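Local coordinates for protein vacuolar aminopeptidase 1 (Saccharomyces cerevisiae, PDB 5JGF) that removes N-terminal amino acids, preferably neutral or hydrophobic ones, from peptides as a dodecameric zinc aminopeptidase of the yeast vacuole, at residues A72-K77 with I272-Y277; G58-T63 with V281-S286. One frame throughout, in Å; residues are numbered along the deposited sequence.

Contact 1: residues A72-K77 with I272-Y277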
ATOM      1  N   ALA D  72      27.189 -39.466  33.371  1.00 14.99           N
ATOM      2  CA  ALA D  72      27.408 -40.190  34.616  1.00 15.31           C
ATOM      3  C   ALA D  72      26.617 -41.476  34.481  1.00 16.23           C
ATOM      4  O   ALA D  72      25.479 -41.461  34.007  1.00 15.75           O
ATOM      5  CB  ALA D  72      26.897 -39.381  35.797  1.00 14.00           C
ATOM      6  N   PHE D  73      27.209 -42.596  34.881  1.00 16.77           N
ATOM      7  CA  PHE D  73      26.500 -43.856  34.769  1.00 15.09           C
ATOM      8  C   PHE D  73      26.820 -44.863  35.863  1.00 16.29           C
ATOM      9  O   PHE D  73      27.872 -44.807  36.504  1.00 15.57           O
ATOM     10  CB  PHE D  73      26.737 -44.474  33.384  1.00 16.62           C
ATOM     11  CG  PHE D  73      28.191 -44.677  33.031  1.00 19.94           C
ATOM     12  CD1 PHE D  73      28.766 -45.944  33.097  1.00 20.49           C
ATOM     13  CD2 PHE D  73      28.972 -43.612  32.587  1.00 18.59           C
ATOM     14  CE1 PHE D  73      30.098 -46.149  32.718  1.00 20.66           C
ATOM     15  CE2 PHE D  73      30.302 -43.806  32.207  1.00 20.82           C
ATOM     16  CZ  PHE D  73      30.865 -45.079  32.272  1.00 17.58           C
ATOM     17  N   ILE D  74      25.872 -45.768  36.073  1.00 16.41           N
ATOM     18  CA  ILE D  74      25.981 -46.821  37.070  1.00 16.82           C
ATOM     19  C   ILE D  74      25.767 -48.131  36.325  1.00 17.51           C
ATOM     20  O   ILE D  74      24.716 -48.341  35.716  1.00 18.02           O
ATOM     21  CB  ILE D  74      24.895 -46.673  38.149  1.00 17.25           C
ATOM     22  CG1 ILE D  74      24.921 -45.252  38.720  1.00 16.28           C
ATOM     23  CG2 ILE D  74      25.120 -47.698  39.261  1.00 17.29           C
ATOM     24  CD1 ILE D  74      23.767 -44.949  39.659  1.00 19.28           C
ATOM     25  N   LEU D  75      26.767 -49.005  36.369  1.00 17.07           N
ATOM     26  CA  LEU D  75      26.702 -50.288  35.681  1.00 17.06           C
ATOM     27  C   LEU D  75      26.741 -51.432  36.689  1.00 19.24           C
ATOM     28  O   LEU D  75      27.695 -51.562  37.454  1.00 18.95           O
ATOM     29  CB  LEU D  75      27.877 -50.401  34.707  1.00 17.58           C
ATOM     30  CG  LEU D  75      28.072 -51.692  33.903  1.00 18.41           C
ATOM     31  CD1 LEU D  75      26.825 -52.025  33.094  1.00 18.53           C
ATOM     32  CD2 LEU D  75      29.272 -51.518  32.988  1.00 18.45           C
ATOM     33  N   GLY D  76      25.698 -52.254  36.685  1.00 18.92           N
ATOM     34  CA  GLY D  76      25.628 -53.363  37.619  1.00 19.60           C
ATOM     35  C   GLY D  76      26.410 -54.586  37.185  1.00 19.17           C
ATOM     36  O   GLY D  76      26.473 -54.910  36.001  1.00 19.28           O
ATOM     37  N   LYS D  77      27.003 -55.272  38.156  1.00 21.07           N
ATOM     38  CA  LYS D  77      27.786 -56.469  37.883  1.00 21.02           C
ATOM     39  C   LYS D  77      26.966 -57.516  37.143  1.00 20.11           C
ATOM     40  O   LYS D  77      27.496 -58.263  36.323  1.00 20.69           O
ATOM     41  CB  LYS D  77      28.305 -57.063  39.195  1.00 24.20           C
ATOM     42  CG  LYS D  77      29.030 -58.391  39.036  1.00 26.62           C
ATOM     43  CD  LYS D  77      29.465 -58.937  40.388  1.00 30.04           C
ATOM     44  CE  LYS D  77      30.090 -60.319  40.253  1.00 31.50           C
ATOM     45  NZ  LYS D  77      30.412 -60.907  41.587  1.00 34.44           N
ATOM     46  N   ILE D 272      20.570 -34.865  40.684  1.00 17.23           N
ATOM     47  CA  ILE D 272      20.328 -35.068  42.106  1.00 18.15           C
ATOM     48  C   ILE D 272      19.587 -36.387  42.287  1.00 16.56           C
ATOM     49  O   ILE D 272      19.873 -37.152  43.207  1.00 17.87           O
ATOM     50  CB  ILE D 272      19.500 -33.910  42.710  1.00 18.19           C
ATOM     51  CG1 ILE D 272      20.323 -32.618  42.682  1.00 19.99           C
ATOM     52  CG2 ILE D 272      19.086 -34.239  44.138  1.00 20.11           C
ATOM     53  CD1 ILE D 272      21.621 -32.688  43.466  1.00 20.78           C
ATOM     54  N   ALA D 273      18.638 -36.661  41.398  1.00 16.97           N
ATOM     55  CA  ALA D 273      17.884 -37.904  41.476  1.00 17.05           C
ATOM     56  C   ALA D 273      18.832 -39.089  41.309  1.00 18.52           C
ATOM     57  O   ALA D 273      18.729 -40.084  42.031  1.00 17.73           O
ATOM     58  CB  ALA D 273      16.810 -37.937  40.401  1.00 16.28           C
ATOM     59  N   LEU D 274      19.756 -38.982  40.357  1.00 17.06           N
ATOM     60  CA  LEU D 274      20.716 -40.055  40.109  1.00 18.70           C
ATOM     61  C   LEU D 274      21.579 -40.309  41.346  1.00 19.67           C
ATOM     62  O   LEU D 274      21.817 -41.456  41.722  1.00 19.16           O
ATOM     63  CB  LEU D 274      21.626 -39.703  38.926  1.00 16.13           C
ATOM     64  CG  LEU D 274      22.694 -40.761  38.619  1.00 16.88           C
ATOM     65  CD1 LEU D 274      22.018 -41.998  38.052  1.00 15.02           C
ATOM     66  CD2 LEU D 274      23.720 -40.218  37.635  1.00 18.73           C
ATOM     67  N   ILE D 275      22.049 -39.231  41.967  1.00 20.09           N
ATOM     68  CA  ILE D 275      22.886 -39.332  43.157  1.00 23.67           C
ATOM     69  C   ILE D 275      22.120 -39.942  44.328  1.00 23.87           C
ATOM     70  O   ILE D 275      22.642 -40.814  45.026  1.00 24.67           O
ATOM     71  CB  ILE D 275      23.464 -37.941  43.548  1.00 25.56           C
ATOM     72  CG1 ILE D 275      24.870 -37.783  42.961  1.00 27.43           C
ATOM     73  CG2 ILE D 275      23.526 -37.786  45.063  1.00 28.59           C
ATOM     74  CD1 ILE D 275      24.948 -37.997  41.474  1.00 29.55           C
ATOM     75  N   CYS D 276      20.888 -39.488  44.542  1.00 23.73           N
ATOM     76  CA  CYS D 276      20.063 -40.019  45.623  1.00 24.23           C
ATOM     77  C   CYS D 276      19.823 -41.502  45.391  1.00 24.26           C
ATOM     78  O   CYS D 276      19.852 -42.303  46.324  1.00 24.18           O
ATOM     79  CB  CYS D 276      18.715 -39.298  45.681  1.00 26.73           C
ATOM     80  SG  CYS D 276      18.807 -37.593  46.255  1.00 34.30           S
ATOM     81  N   TYR D 277      19.577 -41.857  44.135  1.00 22.69           N
ATOM     82  CA  TYR D 277      19.331 -43.239  43.754  1.00 21.61           C
ATOM     83  C   TYR D 277      20.586 -44.089  43.927  1.00 22.23           C
ATOM     84  O   TYR D 277      20.527 -45.205  44.452  1.00 22.56           O
ATOM     85  CB  TYR D 277      18.847 -43.286  42.300  1.00 21.22           C
ATOM     86  CG  TYR D 277      18.927 -44.648  41.647  1.00 21.57           C
ATOM     87  CD1 TYR D 277      19.951 -44.949  40.749  1.00 20.92           C
ATOM     88  CD2 TYR D 277      17.977 -45.634  41.919  1.00 21.07           C
ATOM     89  CE1 TYR D 277      20.028 -46.198  40.136  1.00 21.90           C
ATOM     90  CE2 TYR D 277      18.046 -46.884  41.314  1.00 21.34           C
ATOM     91  CZ  TYR D 277      19.073 -47.159  40.425  1.00 22.00           C
ATOM     92  OH  TYR D 277      19.146 -48.397  39.827  1.00 22.77           O
TER

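Contact 2: residues G58-T63 with V281-S286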
ATOM      1  N   GLY D  58      31.453 -53.920  37.448  1.00 23.16           N
ATOM      2  CA  GLY D  58      30.748 -52.720  37.042  1.00 22.40           C
ATOM      3  C   GLY D  58      31.149 -51.591  37.965  1.00 21.71           C
ATOM      4  O   GLY D  58      32.304 -51.519  38.387  1.00 21.07           O
ATOM      5  N   GLY D  59      30.211 -50.708  38.286  1.00 19.51           N
ATOM      6  CA  GLY D  59      30.538 -49.612  39.176  1.00 19.65           C
ATOM      7  C   GLY D  59      29.891 -48.292  38.808  1.00 19.77           C
ATOM      8  O   GLY D  59      28.987 -48.239  37.973  1.00 20.16           O
ATOM      9  N   LYS D  60      30.360 -47.226  39.447  1.00 18.59           N
ATOM     10  CA  LYS D  60      29.846 -45.882  39.214  1.00 18.62           C
ATOM     11  C   LYS D  60      30.930 -45.036  38.558  1.00 18.66           C
ATOM     12  O   LYS D  60      32.020 -44.869  39.112  1.00 18.57           O
ATOM     13  CB  LYS D  60      29.421 -45.258  40.545  1.00 17.07           C
ATOM     14  CG  LYS D  60      28.333 -46.049  41.251  1.00 18.02           C
ATOM     15  CD  LYS D  60      28.076 -45.531  42.655  1.00 20.37           C
ATOM     16  CE  LYS D  60      27.067 -46.408  43.386  1.00 22.21           C
ATOM     17  NZ  LYS D  60      26.945 -46.017  44.817  1.00 21.60           N
ATOM     18  N   PHE D  61      30.632 -44.507  37.373  1.00 17.92           N
ATOM     19  CA  PHE D  61      31.602 -43.694  36.649  1.00 17.33           C
ATOM     20  C   PHE D  61      30.966 -42.492  35.960  1.00 17.03           C
ATOM     21  O   PHE D  61      29.750 -42.306  35.972  1.00 14.98           O
ATOM     22  CB  PHE D  61      32.296 -44.519  35.558  1.00 19.41           C
ATOM     23  CG  PHE D  61      32.664 -45.919  35.972  1.00 20.87           C
ATOM     24  CD1 PHE D  61      31.711 -46.933  35.976  1.00 19.57           C
ATOM     25  CD2 PHE D  61      33.968 -46.226  36.340  1.00 21.94           C
ATOM     26  CE1 PHE D  61      32.052 -48.233  36.343  1.00 22.68           C
ATOM     27  CE2 PHE D  61      34.318 -47.527  36.709  1.00 21.49           C
ATOM     28  CZ  PHE D  61      33.359 -48.528  36.708  1.00 21.35           C
ATOM     29  N   TYR D  62      31.821 -41.675  35.360  1.00 16.92           N
ATOM     30  CA  TYR D  62      31.373 -40.529  34.586  1.00 16.57           C
ATOM     31  C   TYR D  62      32.538 -40.059  33.737  1.00 17.16           C
ATOM     32  O   TYR D  62      33.699 -40.301  34.071  1.00 16.48           O
ATOM     33  CB  TYR D  62      30.856 -39.389  35.480  1.00 15.18           C
ATOM     34  CG  TYR D  62      31.909 -38.557  36.186  1.00 16.79           C
ATOM     35  CD1 TYR D  62      32.461 -38.969  37.400  1.00 16.14           C
ATOM     36  CD2 TYR D  62      32.326 -37.336  35.655  1.00 15.69           C
ATOM     37  CE1 TYR D  62      33.395 -38.182  38.068  1.00 16.91           C
ATOM     38  CE2 TYR D  62      33.259 -36.542  36.314  1.00 17.66           C
ATOM     39  CZ  TYR D  62      33.789 -36.970  37.520  1.00 17.61           C
ATOM     40  OH  TYR D  62      34.701 -36.182  38.176  1.00 18.90           O
ATOM     41  N   THR D  63      32.224 -39.421  32.614  1.00 15.23           N
ATOM     42  CA  THR D  63      33.253 -38.903  31.733  1.00 14.31           C
ATOM     43  C   THR D  63      32.791 -37.537  31.251  1.00 15.47           C
ATOM     44  O   THR D  63      31.614 -37.188  31.385  1.00 14.64           O
ATOM     45  CB  THR D  63      33.500 -39.837  30.524  1.00 14.56           C
ATOM     46  OG1 THR D  63      34.637 -39.371  29.789  1.00 15.19           O
ATOM     47  CG2 THR D  63      32.279 -39.873  29.602  1.00 15.41           C
ATOM     48  N   VAL D 281      22.320 -48.032  45.733  1.00 31.02           N
ATOM     49  CA  VAL D 281      22.611 -49.040  44.729  1.00 30.00           C
ATOM     50  C   VAL D 281      23.941 -49.726  44.965  1.00 30.09           C
ATOM     51  O   VAL D 281      24.968 -49.062  45.110  1.00 29.69           O
ATOM     52  CB  VAL D 281      22.674 -48.444  43.316  1.00 28.54           C
ATOM     53  CG1 VAL D 281      23.153 -49.505  42.337  1.00 27.50           C
ATOM     54  CG2 VAL D 281      21.309 -47.932  42.914  1.00 28.81           C
ATOM     55  N   ASN D 282      23.944 -51.053  45.022  1.00 29.13           N
ATOM     56  CA  ASN D 282      25.220 -51.737  45.168  1.00 26.18           C
ATOM     57  C   ASN D 282      25.434 -52.415  43.828  1.00 26.81           C
ATOM     58  O   ASN D 282      24.691 -53.318  43.434  1.00 27.71           O
ATOM     59  CB  ASN D 282      25.227 -52.756  46.312  1.00 30.87           C
ATOM     60  CG  ASN D 282      26.599 -53.376  46.503  1.00 27.19           C
ATOM     61  OD1 ASN D 282      27.041 -54.183  45.677  1.00 31.57           O
ATOM     62  ND2 ASN D 282      27.302 -52.969  47.563  1.00 29.49           N
ATOM     63  N   THR D 283      26.441 -51.931  43.116  1.00 28.66           N
ATOM     64  CA  THR D 283      26.762 -52.440  41.800  1.00 29.46           C
ATOM     65  C   THR D 283      27.107 -53.921  41.780  1.00 29.10           C
ATOM     66  O   THR D 283      26.973 -54.571  40.748  1.00 28.83           O
ATOM     67  CB  THR D 283      27.898 -51.620  41.191  1.00 30.05           C
ATOM     68  OG1 THR D 283      28.966 -51.505  42.139  1.00 33.53           O
ATOM     69  CG2 THR D 283      27.387 -50.218  40.855  1.00 30.88           C
ATOM     70  N   GLU D 284      27.533 -54.466  42.915  1.00 31.14           N
ATOM     71  CA  GLU D 284      27.878 -55.888  42.986  1.00 33.37           C
ATOM     72  C   GLU D 284      26.633 -56.762  42.854  1.00 32.61           C
ATOM     73  O   GLU D 284      26.709 -57.905  42.402  1.00 31.71           O
ATOM     74  CB  GLU D 284      28.566 -56.196  44.321  1.00 36.91           C
ATOM     75  CG  GLU D 284      29.806 -55.362  44.581  1.00 44.18           C
ATOM     76  CD  GLU D 284      31.079 -56.060  44.154  1.00 48.18           C
ATOM     77  OE1 GLU D 284      31.502 -56.998  44.863  1.00 50.72           O
ATOM     78  OE2 GLU D 284      31.652 -55.679  43.112  1.00 50.04           O
ATOM     79  N   GLU D 285      25.489 -56.208  43.244  1.00 32.98           N
ATOM     80  CA  GLU D 285      24.218 -56.927  43.208  1.00 35.14           C
ATOM     81  C   GLU D 285      23.287 -56.532  42.057  1.00 33.47           C
ATOM     82  O   GLU D 285      22.546 -57.364  41.527  1.00 35.80           O
ATOM     83  CB  GLU D 285      23.490 -56.715  44.540  1.00 40.78           C
ATOM     84  CG  GLU D 285      24.124 -57.435  45.726  1.00 50.05           C
ATOM     85  CD  GLU D 285      23.844 -56.751  47.054  1.00 55.33           C
ATOM     86  OE1 GLU D 285      24.748 -56.053  47.563  1.00 58.64           O
ATOM     87  OE2 GLU D 285      22.723 -56.901  47.587  1.00 59.01           O
ATOM     88  N   SER D 286      23.339 -55.266  41.667  1.00 29.30           N
ATOM     89  CA  SER D 286      22.478 -54.733  40.612  1.00 25.07           C
ATOM     90  C   SER D 286      22.648 -55.314  39.208  1.00 23.43           C
ATOM     91  O   SER D 286      23.749 -55.690  38.803  1.00 21.30           O
ATOM     92  CB  SER D 286      22.652 -53.210  40.546  1.00 25.38           C
ATOM     93  OG  SER D 286      21.836 -52.648  39.535  1.00 23.04           O
TER

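Contact 1: residues A72-K77 with I272-Y277
Ile74 lays its terminal methyl CD1 against two residues of helix 261-278, Leu274 and Tyr277. Toward Leu274 it meets a single branch: Ile74 CD1 lies 3.8 Å from Leu274 CD1. The two side chains run antiparallel where they meet, methyl against methyl. Toward Tyr277 the same methyl comes to the edge of the ring, near its plane. Ile74 CD1 is 4.0 Å from Tyr277 CD1 and sits about as far from CE1. The second branch of Leu274 serves the other end of the contact, where Leu274 CD2 lies 3.8 Å from Ala72 CB. One leucine thus spans two residues of the strand, Ala72 and Ile74, with one methyl for each.

The torsions explain this reach. Ile74 carries CG1 anti to its carbonyl carbon (chi1 -52°), and the chain then runs extended to CD1 (chi2 172°). This sends the methyl out from the strand to the helix. All three contacts are apolar, and all four residues are buried. The backbones stay well apart: the axes of strand 72-76 and helix 272-277 approach to 10.3 Å, at 29° to each other. Between these two segments the contact is made by side chains.

Phe73 points away from this helix and packs on Val316 and Ser320 of helix 312-324, so the strand has a helix on each face. In the mixed sheet, strand 69-76 lies between strands 58-65 and 289-295, and Leu274 also touches Val292 of the latter. Helix 448-468 lies alongside helix 261-278: Leu274 packs on its Phe460, and the ring of Tyr277 meets that of Phe460 with planes at about 30°.

Contact 2: residues G58-T63 with V281-S286
The backbones come closest at Gly59 and Thr283, whose CA atoms are 5.4 Å apart, where strand 58-65 meets a loop without regular structure. Thr283 points its side chain at the strand and rests its methyl on the glycine backbone. Thr283 CG2 lies 3.6 Å from Gly59 CA and 3.8 Å from Gly59 C. With OG1 between the backbone N and the carbonyl carbon (chi1 49°), the methyl CG2 falls anti to the carbonyl carbon and over this bare backbone. The backbone angles of Gly59 call for glycine, and a CB there would also run into the ring of Phe61.

Lys60 reaches the loop with an extended chain. Its NZ lies 3.6 Å from Val281 O, a long approach, while its hydrogen bond goes to Ala278 O, at the C-terminal end of helix 261-278. Its CG also passes 4.3 Å from Thr283 CG2. A serine in place of Thr283 lacks the methyl and would probably leave a gap over Gly59 and deprive Lys60 CG of this neighbour.

Within the loop, Asn282 O accepts from both Glu285 N and Ser286 N. This loop joins helix 261-278 to strand 289-295, a helix-to-strand connection of the kind found in alpha/beta folds, and here it packs against the Gly59 end of strand 58-65 in the mixed sheet.

In the fold
From the N terminus the chain runs through strand 58-65, which holds the first half of contact 2, and turns straight back into strand 69-76, which holds the first half of contact 1. These strands are antiparallel neighbours, joined by backbone hydrogen bonds such as Phe73 N to Phe61 O. About two hundred residues later helix 261-278 closes contact 1, and the loop after it closes contact 2. The loop of contact 1 therefore lies wholly within that of contact 2. Their centres are 7 Å apart, and Lys77 N probably donates a hydrogen bond to Thr283 O between them. Together they tie this hairpin of the mixed sheet to one helix and its outgoing loop.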